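Long-range contacts in pyruvate kinase (PDB 4DRS), which probably catalyses the last step of glycolysis, the transfer of a phosphoryl group from phosphoenolpyruvate to ADP that yields pyruvate and ATP: residues 356-361 with 463-468; 423-428 with 502-507; 428-433 with 448-453; 470-475 with 492-497. One frame throughout, in Å; residues are numbered along the deposited sequence.

Contact 1 (356-361 with 463-468); sequences SDCVML and LKIARG. With SO4 (sulfate ion), chain D.
Arg-467 and Ser-356 make the main polar link between the loop 463-468 and the start of barrel strand 358-361. NH2 of Arg-467 donates to the carbonyl O of Ser-356 at 2.7 Å, and its NE adds a weak, bent bond of 3.2 Å to that O. The carbonyl oxygen lies in the guanidinium plane, at its edge, whereas NH2 stands above the carbonyl plane, 37° out of it. The Arg-467 chain leaves with CG anti to the backbone N and folds at chi3 (-84°), which brings the edge of the guanidinium to the Ser-356 carbonyl; NH2 also binds O of Val-352.

A second bond from Arg-467 uses its backbone N, which donates to OD2 of Asp-357 at 3.1 Å, nearly straight (164°) and on the anti lone pair of that oxygen. OD1 forms a salt bridge with Arg-445, so both carboxylate oxygens are engaged. Beside the contact, NZ of Lys-464 binds O4 of a sulfate, probably from the crystallisation liquor, at 3.1 Å.

More softly, SG of Cys-358 packs on Ile-465, 3.7 Å from its CB and 3.2 Å from its carbonyl O.

The contact joins the TIM barrel to the C-terminal alpha/beta domain. Strand 358-361, the eighth of the barrel, lies between strands 324-327 and 47-51, with helix 371-386 packed on Val-359 and Leu-361; the loop 463-468 leads on to strand 469-473.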
loop_
_atom_site.group_PDB
_atom_site.type_symbol
_atom_site.label_atom_id
_atom_site.label_comp_id
_atom_site.label_asym_id
_atom_site.label_seq_id
_atom_site.Cartn_x
_atom_site.Cartn_y
_atom_site.Cartn_z
ATOM N N SER A 356 21.362 7.723 -8.381
ATOM C CA SER A 356 22.810 7.825 -8.546
ATOM C C SER A 356 23.539 8.271 -7.269
ATOM O O SER A 356 23.103 9.198 -6.582
ATOM C CB SER A 356 23.127 8.780 -9.693
ATOM O OG SER A 356 24.445 8.587 -10.148
ATOM N N ASP A 357 24.647 7.603 -6.961
ATOM C CA ASP A 357 25.472 7.948 -5.799
ATOM C C ASP A 357 26.374 9.155 -6.051
ATOM O O ASP A 357 26.531 10.003 -5.172
ATOM C CB ASP A 357 26.317 6.747 -5.345
ATOM C CG ASP A 357 25.519 5.748 -4.527
ATOM O OD1 ASP A 357 24.757 4.956 -5.123
ATOM O OD2 ASP A 357 25.655 5.752 -3.284
ATOM N N CYS A 358 26.981 9.207 -7.238
ATOM C CA CYS A 358 27.845 10.319 -7.627
ATOM C C CYS A 358 27.512 10.799 -9.014
ATOM O O CYS A 358 27.017 10.040 -9.847
ATOM C CB CYS A 358 29.325 9.929 -7.643
ATOM S SG CYS A 358 29.853 8.837 -6.325
ATOM N N VAL A 359 27.818 12.065 -9.252
ATOM C CA VAL A 359 27.803 12.630 -10.589
ATOM C C VAL A 359 29.224 13.063 -10.924
ATOM O O VAL A 359 29.989 13.456 -10.036
ATOM C CB VAL A 359 26.803 13.802 -10.718
ATOM C CG1 VAL A 359 25.380 13.279 -10.606
ATOM C CG2 VAL A 359 27.058 14.871 -9.661
ATOM N N MET A 360 29.581 12.971 -12.197
ATOM C CA MET A 360 30.929 13.278 -12.630
ATOM C C MET A 360 30.962 14.346 -13.714
ATOM O O MET A 360 30.209 14.274 -14.683
ATOM C CB MET A 360 31.619 12.008 -13.127
ATOM C CG MET A 360 33.101 12.179 -13.416
ATOM S SD MET A 360 33.804 10.689 -14.132
ATOM C CE MET A 360 33.804 11.118 -15.870
ATOM N N LEU A 361 31.845 15.326 -13.536
ATOM C CA LEU A 361 32.149 16.330 -14.556
ATOM C C LEU A 361 33.381 15.929 -15.348
ATOM O O LEU A 361 34.390 15.530 -14.769
ATOM C CB LEU A 361 32.403 17.691 -13.911
ATOM C CG LEU A 361 31.200 18.500 -13.443
ATOM C CD1 LEU A 361 31.665 19.728 -12.679
ATOM C CD2 LEU A 361 30.319 18.907 -14.614
ATOM N N LEU A 463 35.040 6.213 1.049
ATOM C CA LEU A 463 33.630 6.533 1.253
ATOM C C LEU A 463 33.151 7.754 0.463
ATOM O O LEU A 463 31.976 8.131 0.543
ATOM C CB LEU A 463 33.340 6.727 2.743
ATOM C CG LEU A 463 33.263 5.474 3.623
ATOM C CD1 LEU A 463 33.255 5.871 5.089
ATOM C CD2 LEU A 463 32.046 4.613 3.294
ATOM N N LYS A 464 34.048 8.360 -0.306
ATOM C CA LYS A 464 33.715 9.577 -1.036
ATOM C C LYS A 464 32.861 9.326 -2.276
ATOM O O LYS A 464 32.479 10.270 -2.965
ATOM C CB LYS A 464 34.967 10.394 -1.362
ATOM C CG LYS A 464 35.699 10.946 -0.137
ATOM C CD LYS A 464 34.763 11.416 0.974
ATOM C CE LYS A 464 33.996 12.683 0.608
ATOM N NZ LYS A 464 32.741 12.804 1.412
ATOM N N ILE A 465 32.561 8.057 -2.549
ATOM C CA ILE A 465 31.637 7.696 -3.623
ATOM C C ILE A 465 30.282 7.187 -3.099
ATOM O O ILE A 465 29.405 6.815 -3.883
ATOM C CB ILE A 465 32.241 6.661 -4.596
ATOM C CG1 ILE A 465 32.809 5.463 -3.823
ATOM C CG2 ILE A 465 33.278 7.323 -5.504
ATOM C CD1 ILE A 465 32.926 4.201 -4.655
ATOM N N ALA A 466 30.118 7.175 -1.778
ATOM C CA ALA A 466 28.870 6.734 -1.160
ATOM C C ALA A 466 27.975 7.931 -0.844
ATOM O O ALA A 466 28.406 8.871 -0.167
ATOM C CB ALA A 466 29.155 5.933 0.103
ATOM N N ARG A 467 26.735 7.885 -1.328
ATOM C CA ARG A 467 25.797 8.991 -1.145
ATOM C C ARG A 467 25.538 9.299 0.329
ATOM O O ARG A 467 25.327 8.386 1.145
ATOM C CB ARG A 467 24.472 8.716 -1.856
ATOM C CG ARG A 467 23.558 9.930 -1.881
ATOM C CD ARG A 467 22.125 9.588 -2.229
ATOM N NE ARG A 467 21.918 9.515 -3.668
ATOM C CZ ARG A 467 20.742 9.667 -4.269
ATOM N NH1 ARG A 467 19.651 9.921 -3.555
ATOM N NH2 ARG A 467 20.658 9.575 -5.589
ATOM N N GLY A 468 25.575 10.590 0.653
ATOM C CA GLY A 468 25.217 11.095 1.971
ATOM C C GLY A 468 26.188 10.784 3.094
ATOM O O GLY A 468 25.834 10.908 4.264
HETATM S S SO4 D . 33.684 15.329 4.014
HETATM O O1 SO4 D . 33.956 15.937 5.335
HETATM O O2 SO4 D . 32.293 15.621 3.599
HETATM O O3 SO4 D . 34.623 15.919 3.028
HETATM O O4 SO4 D . 33.880 13.861 4.113
#

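Contact 2 (423-428 with 502-507); sequences VNAKLI and FAIAVH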
loop_
_atom_site.group_PDB
_atom_site.type_symbol
_atom_site.label_atom_id
_atom_site.label_comp_id
_atom_site.label_asym_id
_atom_site.label_seq_id
_atom_site.Cartn_x
_atom_site.Cartn_y
_atom_site.Cartn_z
ATOM N N VAL A 423 12.410 8.912 15.555
ATOM C CA VAL A 423 12.660 9.972 16.545
ATOM C C VAL A 423 12.950 11.325 15.906
ATOM O O VAL A 423 13.200 12.302 16.610
ATOM C CB VAL A 423 13.791 9.626 17.547
ATOM C CG1 VAL A 423 13.449 8.371 18.335
ATOM C CG2 VAL A 423 15.142 9.510 16.850
ATOM N N ASN A 424 12.915 11.371 14.577
ATOM C CA ASN A 424 13.231 12.582 13.818
ATOM C C ASN A 424 14.657 13.084 14.093
ATOM O O ASN A 424 14.887 14.278 14.321
ATOM C CB ASN A 424 12.179 13.673 14.075
ATOM C CG ASN A 424 12.281 14.829 13.098
ATOM O OD1 ASN A 424 12.397 14.631 11.888
ATOM N ND2 ASN A 424 12.235 16.048 13.624
ATOM N N ALA A 425 15.607 12.150 14.067
ATOM C CA ALA A 425 17.020 12.446 14.290
ATOM C C ALA A 425 17.602 13.282 13.156
ATOM O O ALA A 425 17.064 13.303 12.046
ATOM C CB ALA A 425 17.807 11.158 14.455
ATOM N N LYS A 426 18.705 13.968 13.441
ATOM C CA LYS A 426 19.350 14.827 12.457
ATOM C C LYS A 426 20.575 14.170 11.839
ATOM O O LYS A 426 20.976 14.529 10.731
ATOM C CB LYS A 426 19.723 16.181 13.074
ATOM C CG LYS A 426 18.564 16.921 13.735
ATOM C CD LYS A 426 17.430 17.226 12.761
ATOM C CE LYS A 426 16.281 17.939 13.457
ATOM N NZ LYS A 426 15.122 18.142 12.541
ATOM N N LEU A 427 21.164 13.212 12.551
ATOM C CA LEU A 427 22.377 12.541 12.086
ATOM C C LEU A 427 22.391 11.052 12.393
ATOM O O LEU A 427 21.817 10.602 13.390
ATOM C CB LEU A 427 23.620 13.170 12.721
ATOM C CG LEU A 427 24.020 14.611 12.394
ATOM C CD1 LEU A 427 25.111 15.031 13.357
ATOM C CD2 LEU A 427 24.483 14.771 10.953
ATOM N N ILE A 428 23.059 10.297 11.525
ATOM C CA ILE A 428 23.412 8.915 11.808
ATOM C C ILE A 428 24.937 8.824 11.857
ATOM O O ILE A 428 25.612 8.992 10.837
ATOM C CB ILE A 428 22.850 7.934 10.754
ATOM C CG1 ILE A 428 21.323 8.067 10.655
ATOM C CG2 ILE A 428 23.247 6.502 11.098
ATOM C CD1 ILE A 428 20.694 7.255 9.537
ATOM N N PHE A 502 18.362 14.640 18.309
ATOM C CA PHE A 502 18.761 13.241 18.390
ATOM C C PHE A 502 19.728 12.856 17.278
ATOM O O PHE A 502 19.678 13.401 16.171
ATOM C CB PHE A 502 17.542 12.317 18.354
ATOM C CG PHE A 502 16.679 12.393 19.584
ATOM C CD1 PHE A 502 17.159 11.962 20.819
ATOM C CD2 PHE A 502 15.378 12.881 19.504
ATOM C CE1 PHE A 502 16.362 12.032 21.952
ATOM C CE2 PHE A 502 14.577 12.948 20.635
ATOM C CZ PHE A 502 15.068 12.523 21.860
ATOM N N ALA A 503 20.613 11.919 17.602
ATOM C CA ALA A 503 21.467 11.265 16.624
ATOM C C ALA A 503 21.465 9.770 16.901
ATOM O O ALA A 503 21.384 9.343 18.056
ATOM C CB ALA A 503 22.882 11.818 16.683
ATOM N N ILE A 504 21.537 8.980 15.836
ATOM C CA ILE A 504 21.697 7.541 15.968
ATOM C C ILE A 504 23.185 7.227 15.919
ATOM O O ILE A 504 23.877 7.625 14.983
ATOM C CB ILE A 504 20.963 6.764 14.847
ATOM C CG1 ILE A 504 19.510 7.235 14.695
ATOM C CG2 ILE A 504 21.055 5.259 15.072
ATOM C CD1 ILE A 504 18.628 7.049 15.911
ATOM N N ALA A 505 23.668 6.523 16.935
ATOM C CA ALA A 505 25.049 6.060 16.956
ATOM C C ALA A 505 25.105 4.569 16.655
ATOM O O ALA A 505 24.399 3.777 17.275
ATOM C CB ALA A 505 25.693 6.366 18.299
ATOM N N VAL A 506 25.942 4.201 15.691
ATOM C CA VAL A 506 26.145 2.804 15.310
ATOM C C VAL A 506 27.625 2.448 15.397
ATOM O O VAL A 506 28.474 3.208 14.931
ATOM C CB VAL A 506 25.628 2.537 13.877
ATOM C CG1 VAL A 506 26.080 1.175 13.364
ATOM C CG2 VAL A 506 24.116 2.646 13.832
ATOM N N HIS A 507 27.934 1.304 16.006
ATOM C CA HIS A 507 29.298 0.765 15.996
ATOM C C HIS A 507 29.346 -0.723 16.180
ATOM O O HIS A 507 28.450 -1.428 15.712
ATOM C CB HIS A 507 30.218 1.490 16.987
ATOM C CG HIS A 507 29.762 1.430 18.428
ATOM N ND1 HIS A 507 29.996 0.365 19.217
ATOM C CD2 HIS A 507 29.105 2.374 19.223
ATOM C CE1 HIS A 507 29.499 0.601 20.449
ATOM N NE2 HIS A 507 28.955 1.832 20.451
HETATM O O HOH W 1 16.064 15.299 16.715
#
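Phe-502 and Ile-504 meet Val-423 and Ala-425 in an apolar cluster at the start of a parallel strand pair, 427-431 beside 502-506, in the sheet of the C-terminal alpha/beta domain. Ala-425 sits between the two larger residues, its CB 4.1 Å from CB of Phe-502 and 4.3 Å from CG1 of Ile-504. Val-423 crosses Phe-502 at about a right angle and sets CG2 4.0 Å from its CB. That methyl occupies the position between backbone N and carbonyl carbon, which turns it to Phe-502 and, more loosely, to CD1 of Ile-504.

Farther along, Ile-428 and Ile-504 are paired in register on one face of the sheet, the one covered by helix 408-422 at Ile-504. Leu-427 and Ala-503 point to the other face, against helix 480-493. Val-423 and Phe-502 also pack on Ala-411 and Val-408 of a second subunit, so this end of the sheet belongs to a subunit interface.

Around this core the backbones are tied by two bonds: N of Lys-426 to O of Phe-502, and N of Ile-504 to O of Leu-427. Asn-424, with positive phi, ends helix 408-422 in a Schellman motif. At the polar edge a water bridges the segments, donating to O of Asn-424 and accepting from N of Phe-502, 2.9 Å from each.

Contact 3 (428-433 with 448-453); sequences IITITE and QTIIAC. With SO4 (sulfate ion), chain C.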
loop_
_atom_site.group_PDB
_atom_site.type_symbol
_atom_site.label_atom_id
_atom_site.label_comp_id
_atom_site.label_asym_id
_atom_site.label_seq_id
_atom_site.Cartn_x
_atom_site.Cartn_y
_atom_site.Cartn_z
ATOM N N ILE A 428 23.059 10.297 11.525
ATOM C CA ILE A 428 23.412 8.915 11.808
ATOM C C ILE A 428 24.937 8.824 11.857
ATOM O O ILE A 428 25.612 8.992 10.837
ATOM C CB ILE A 428 22.850 7.934 10.754
ATOM C CG1 ILE A 428 21.323 8.067 10.655
ATOM C CG2 ILE A 428 23.247 6.502 11.098
ATOM C CD1 ILE A 428 20.694 7.255 9.537
ATOM N N ILE A 429 25.472 8.579 13.052
ATOM C CA ILE A 429 26.916 8.479 13.246
ATOM C C ILE A 429 27.327 7.013 13.331
ATOM O O ILE A 429 26.748 6.246 14.102
ATOM C CB ILE A 429 27.386 9.244 14.503
ATOM C CG1 ILE A 429 26.921 10.699 14.445
ATOM C CG2 ILE A 429 28.904 9.177 14.642
ATOM C CD1 ILE A 429 27.076 11.451 15.754
ATOM N N THR A 430 28.317 6.627 12.529
ATOM C CA THR A 430 28.801 5.250 12.529
ATOM C C THR A 430 30.309 5.158 12.788
ATOM O O THR A 430 31.110 5.796 12.107
ATOM C CB THR A 430 28.396 4.483 11.242
ATOM O OG1 THR A 430 28.879 3.136 11.311
ATOM C CG2 THR A 430 28.949 5.151 9.984
ATOM N N ILE A 431 30.678 4.384 13.799
ATOM C CA ILE A 431 32.078 4.125 14.099
ATOM C C ILE A 431 32.469 2.888 13.302
ATOM O O ILE A 431 31.919 1.811 13.510
ATOM C CB ILE A 431 32.313 3.911 15.614
ATOM C CG1 ILE A 431 31.921 5.166 16.406
ATOM C CG2 ILE A 431 33.761 3.542 15.898
ATOM C CD1 ILE A 431 31.880 4.966 17.908
ATOM N N THR A 432 33.406 3.057 12.376
ATOM C CA THR A 432 33.759 1.997 11.439
ATOM C C THR A 432 35.262 1.936 11.181
ATOM O O THR A 432 35.943 2.962 11.176
ATOM C CB THR A 432 32.976 2.127 10.109
ATOM O OG1 THR A 432 33.294 1.026 9.250
ATOM C CG2 THR A 432 33.291 3.447 9.395
ATOM N N GLU A 433 35.770 0.724 10.978
ATOM C CA GLU A 433 37.182 0.520 10.684
ATOM C C GLU A 433 37.392 0.180 9.207
ATOM O O GLU A 433 38.516 0.239 8.710
ATOM C CB GLU A 433 37.765 -0.586 11.575
ATOM C CG GLU A 433 39.283 -0.521 11.737
ATOM C CD GLU A 433 39.919 -1.873 12.050
ATOM O OE1 GLU A 433 39.445 -2.903 11.520
ATOM O OE2 GLU A 433 40.911 -1.904 12.814
ATOM N N GLN A 448 18.743 11.671 6.879
ATOM C CA GLN A 448 19.789 12.212 7.745
ATOM C C GLN A 448 21.146 12.030 7.092
ATOM O O GLN A 448 21.393 11.021 6.423
ATOM C CB GLN A 448 19.798 11.522 9.115
ATOM C CG GLN A 448 18.540 11.713 9.947
ATOM C CD GLN A 448 17.404 10.807 9.512
ATOM O OE1 GLN A 448 17.617 9.835 8.782
ATOM N NE2 GLN A 448 16.193 11.114 9.962
ATOM N N THR A 449 22.022 13.009 7.289
ATOM C CA THR A 449 23.414 12.888 6.876
ATOM C C THR A 449 24.084 11.779 7.686
ATOM O O THR A 449 23.833 11.641 8.886
ATOM C CB THR A 449 24.161 14.235 7.031
ATOM O OG1 THR A 449 23.763 15.116 5.972
ATOM C CG2 THR A 449 25.678 14.050 6.973
ATOM N N ILE A 450 24.906 10.978 7.011
ATOM C CA ILE A 450 25.655 9.912 7.656
ATOM C C ILE A 450 27.074 10.388 7.945
ATOM O O ILE A 450 27.806 10.780 7.033
ATOM C CB ILE A 450 25.725 8.641 6.782
ATOM C CG1 ILE A 450 24.336 8.234 6.289
ATOM C CG2 ILE A 450 26.383 7.494 7.547
ATOM C CD1 ILE A 450 24.371 7.432 5.006
ATOM N N ILE A 451 27.459 10.343 9.216
ATOM C CA ILE A 451 28.813 10.705 9.618
ATOM C C ILE A 451 29.596 9.454 9.996
ATOM O O ILE A 451 29.263 8.775 10.969
ATOM C CB ILE A 451 28.816 11.746 10.766
ATOM C CG1 ILE A 451 28.160 13.048 10.284
ATOM C CG2 ILE A 451 30.235 11.988 11.268
ATOM C CD1 ILE A 451 28.174 14.183 11.286
ATOM N N ALA A 452 30.624 9.153 9.205
ATOM C CA ALA A 452 31.464 7.980 9.419
ATOM C C ALA A 452 32.747 8.339 10.159
ATOM O O ALA A 452 33.530 9.167 9.684
ATOM C CB ALA A 452 31.793 7.315 8.092
ATOM N N CYS A 453 32.953 7.703 11.313
ATOM C CA CYS A 453 34.129 7.940 12.146
ATOM C C CYS A 453 35.095 6.779 12.057
ATOM O O CYS A 453 34.756 5.642 12.392
ATOM C CB CYS A 453 33.733 8.147 13.603
ATOM S SG CYS A 453 32.588 9.508 13.861
HETATM S S SO4 C . 32.506 -1.899 10.157
HETATM O O1 SO4 C . 32.481 -1.689 11.619
HETATM O O2 SO4 C . 31.508 -1.006 9.541
HETATM O O3 SO4 C . 33.846 -1.576 9.619
HETATM O O4 SO4 C . 32.210 -3.311 9.835
#
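Ile-429 and Cys-453 meet on one face of two parallel strands, 428-431 and 449-453, with CG2 of Ile-429 3.8 Å from SG of Cys-453. Beside them CG1 of Ile-429 lies 4.3 Å from CB of Ile-451. On the opposite face CG2 of Thr-430 rests 4.0 Å from CB of Ala-452; OG1 stands anti to the backbone N (chi1 -179°), which turns the methyl to the neighbouring strand. CG1 of Ile-428 touches CB of Gln-448, whose NE2 reaches O of Ala-425.

Five backbone bonds set the register, Ile-428 beside Ile-450 through Ile-431 beside Cys-453. Just past the strand, a sulfate, probably from the crystallisation liquor, has O2 and O3 each 2.7 Å from OG1 of Thr-432, which also takes the N-H of Gly-435; N of Glu-433 donates to O3, and Thr-434 and Thr-437 bind the anion too. The position is consistent with the effector phosphate site of related pyruvate kinases.

The pair frames a beta-alpha-beta crossover through helix 436-443, which covers Ile-428, Thr-430 and Ile-450. Helix 480-493 packs on the other face over Ile-429, Ile-451 and Cys-453, while strands 502-506 and 469-473 flank the two.

Contact 4 (470-475 with 492-497); sequences KTYVLN and KEESLI. With SO4 (sulfate ion), chain D.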
loop_
_atom_site.group_PDB
_atom_site.type_symbol
_atom_site.label_atom_id
_atom_site.label_comp_id
_atom_site.label_asym_id
_atom_site.label_seq_id
_atom_site.Cartn_x
_atom_site.Cartn_y
_atom_site.Cartn_z
ATOM N N LYS A 470 29.503 11.718 5.114
ATOM C CA LYS A 470 30.570 12.633 5.491
ATOM C C LYS A 470 31.458 11.876 6.473
ATOM O O LYS A 470 30.962 11.040 7.231
ATOM C CB LYS A 470 29.990 13.903 6.122
ATOM C CG LYS A 470 31.036 14.902 6.600
ATOM C CD LYS A 470 30.411 16.186 7.127
ATOM C CE LYS A 470 31.474 17.200 7.535
ATOM N NZ LYS A 470 32.178 17.840 6.384
ATOM N N THR A 471 32.758 12.152 6.459
ATOM C CA THR A 471 33.696 11.396 7.289
ATOM C C THR A 471 34.482 12.248 8.293
ATOM O O THR A 471 34.918 13.357 7.979
ATOM C CB THR A 471 34.698 10.610 6.425
ATOM O OG1 THR A 471 35.402 11.520 5.572
ATOM C CG2 THR A 471 33.987 9.565 5.571
ATOM N N TYR A 472 34.648 11.720 9.503
ATOM C CA TYR A 472 35.560 12.299 10.487
ATOM C C TYR A 472 36.712 11.335 10.724
ATOM O O TYR A 472 36.498 10.207 11.176
ATOM C CB TYR A 472 34.857 12.593 11.821
ATOM C CG TYR A 472 33.788 13.678 11.797
ATOM C CD1 TYR A 472 32.878 13.794 12.850
ATOM C CD2 TYR A 472 33.681 14.584 10.735
ATOM C CE1 TYR A 472 31.900 14.775 12.851
ATOM C CE2 TYR A 472 32.701 15.568 10.728
ATOM C CZ TYR A 472 31.814 15.655 11.788
ATOM O OH TYR A 472 30.838 16.621 11.802
ATOM N N VAL A 473 37.925 11.778 10.402
ATOM C CA VAL A 473 39.127 10.981 10.633
ATOM C C VAL A 473 39.692 11.280 12.020
ATOM O O VAL A 473 39.920 12.440 12.371
ATOM C CB VAL A 473 40.211 11.233 9.560
ATOM C CG1 VAL A 473 41.435 10.365 9.820
ATOM C CG2 VAL A 473 39.661 10.970 8.166
ATOM N N LEU A 474 39.914 10.228 12.800
ATOM C CA LEU A 474 40.385 10.377 14.172
ATOM C C LEU A 474 41.724 9.680 14.406
ATOM O O LEU A 474 42.129 8.810 13.630
ATOM C CB LEU A 474 39.329 9.859 15.154
ATOM C CG LEU A 474 37.961 10.554 15.108
ATOM C CD1 LEU A 474 36.921 9.771 15.890
ATOM C CD2 LEU A 474 38.047 11.986 15.619
ATOM N N ASN A 475 42.411 10.084 15.475
ATOM C CA ASN A 475 43.637 9.417 15.910
ATOM C C ASN A 475 43.345 8.003 16.414
ATOM O O ASN A 475 44.049 7.054 16.068
ATOM C CB ASN A 475 44.372 10.248 16.979
ATOM C CG ASN A 475 43.508 10.544 18.200
ATOM O OD1 ASN A 475 42.392 11.064 18.082
ATOM N ND2 ASN A 475 44.026 10.220 19.385
ATOM N N LYS A 492 28.183 19.862 15.505
ATOM C CA LYS A 492 27.550 21.081 16.010
ATOM C C LYS A 492 28.279 22.312 15.470
ATOM O O LYS A 492 27.641 23.268 15.027
ATOM C CB LYS A 492 27.531 21.086 17.542
ATOM C CG LYS A 492 26.629 22.140 18.169
ATOM C CD LYS A 492 26.689 22.080 19.691
ATOM C CE LYS A 492 26.001 23.277 20.341
ATOM N NZ LYS A 492 24.512 23.233 20.232
ATOM N N GLU A 493 29.612 22.264 15.495
ATOM C CA GLU A 493 30.469 23.328 14.953
ATOM C C GLU A 493 30.248 23.544 13.448
ATOM O O GLU A 493 30.345 24.672 12.958
ATOM C CB GLU A 493 31.946 23.022 15.251
ATOM C CG GLU A 493 32.960 23.968 14.617
ATOM C CD GLU A 493 34.402 23.555 14.870
ATOM O OE1 GLU A 493 34.839 23.580 16.043
ATOM O OE2 GLU A 493 35.109 23.220 13.894
ATOM N N GLU A 494 29.945 22.464 12.728
ATOM C CA GLU A 494 29.733 22.516 11.276
ATOM C C GLU A 494 28.276 22.768 10.890
ATOM O O GLU A 494 27.914 22.670 9.714
ATOM C CB GLU A 494 30.229 21.226 10.618
ATOM C CG GLU A 494 31.738 21.043 10.660
ATOM C CD GLU A 494 32.172 19.666 10.198
ATOM O OE1 GLU A 494 31.320 18.754 10.151
ATOM O OE2 GLU A 494 33.370 19.495 9.886
ATOM N N SER A 495 27.451 23.093 11.887
ATOM C CA SER A 495 26.030 23.411 11.698
ATOM C C SER A 495 25.227 22.245 11.107
ATOM O O SER A 495 24.318 22.447 10.295
ATOM C CB SER A 495 25.856 24.686 10.854
ATOM O OG SER A 495 26.507 25.798 11.450
ATOM N N LEU A 496 25.569 21.027 11.524
ATOM C CA LEU A 496 24.873 19.829 11.062
ATOM C C LEU A 496 23.859 19.339 12.092
ATOM O O LEU A 496 22.906 18.643 11.746
ATOM C CB LEU A 496 25.873 18.718 10.716
ATOM C CG LEU A 496 26.965 19.043 9.689
ATOM C CD1 LEU A 496 27.987 17.916 9.608
ATOM C CD2 LEU A 496 26.373 19.333 8.317
ATOM N N ILE A 497 24.072 19.715 13.352
ATOM C CA ILE A 497 23.193 19.333 14.463
ATOM C C ILE A 497 23.167 20.427 15.542
ATOM O O ILE A 497 24.098 21.230 15.643
ATOM C CB ILE A 497 23.600 17.958 15.070
ATOM C CG1 ILE A 497 22.511 17.427 16.014
ATOM C CG2 ILE A 497 24.969 18.036 15.746
ATOM C CD1 ILE A 497 22.606 15.950 16.338
HETATM S S SO4 D . 33.684 15.329 4.014
HETATM O O1 SO4 D . 33.956 15.937 5.335
HETATM O O2 SO4 D . 32.293 15.621 3.599
HETATM O O3 SO4 D . 34.623 15.919 3.028
HETATM O O4 SO4 D . 33.880 13.861 4.113
#
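Tyr-472 and Glu-494 reach for each other from opposite directions, and the phenol OH donates to OE1 of Glu-494 at 2.7 Å. The carboxylate oxygen lies near the plane of the ring at its edge, but the ring and carboxylate planes are turned 65° apart, and OH meets OE1 from above the carboxylate plane, 46° out of it. Glu-494 sends CG anti to its carbonyl carbon and stays extended beyond, which carries the carboxylate across to the strand.

Lys-470 approaches Glu-494 from the opposite direction as well. Its straight chain brings CE within 3.0 Å of OE1 of Glu-494, and the turn at chi4 (73°) then swings NZ toward a sulfate, leaving it 4.0 Å from OE1, a long salt bridge. NZ binds O1 of the sulfate at 2.8 Å. This anion, probably from the crystallisation liquor, is gripped as well by N and OG1 of Thr-471 through its O4, and by Lys-464 and Thr-103. Glu-494 and the sulfate thus probably share the positive charge of Lys-470.

CD1 of Leu-496 packs on CD of Lys-470 at 3.9 Å and lies beside OH of Tyr-472 (3.8 Å).

Glu-494 and Leu-496 lie just past helix 480-493, on a turn closed by a Schellman motif with Ser-495 at positive phi. Strand 469-473 is an outermost strand of the five-stranded sheet within the chain; Tyr-472 leans on Leu-490 and Ala-491 of that helix, and helix 457-462 packs on Thr-471 and Val-473.

In the fold
Contacts 2, 3 and 4 gather in the C-terminal alpha/beta domain and share one sheet, ordered 469-473, 449-454, 427-431, 502-506, 519-524. Contacts 2 and 3 have Ile-428 in common; their centres lie 9 Å apart, as do those of 3 and 4, while the centres of 2 and 4 are 14 Å apart. Along the chain, contact 2 spans 3 and 4, which come in series; contact 1 spans 3, closes before 4 opens and alternates with 2. Centre to centre, contact 1 is 16 Å from contact 3 and 22 Å from contact 2. It ties the eighth barrel strand to the loop before strand 469-473, joining the domain to the barrel; a sulfate links contacts 1 and 4.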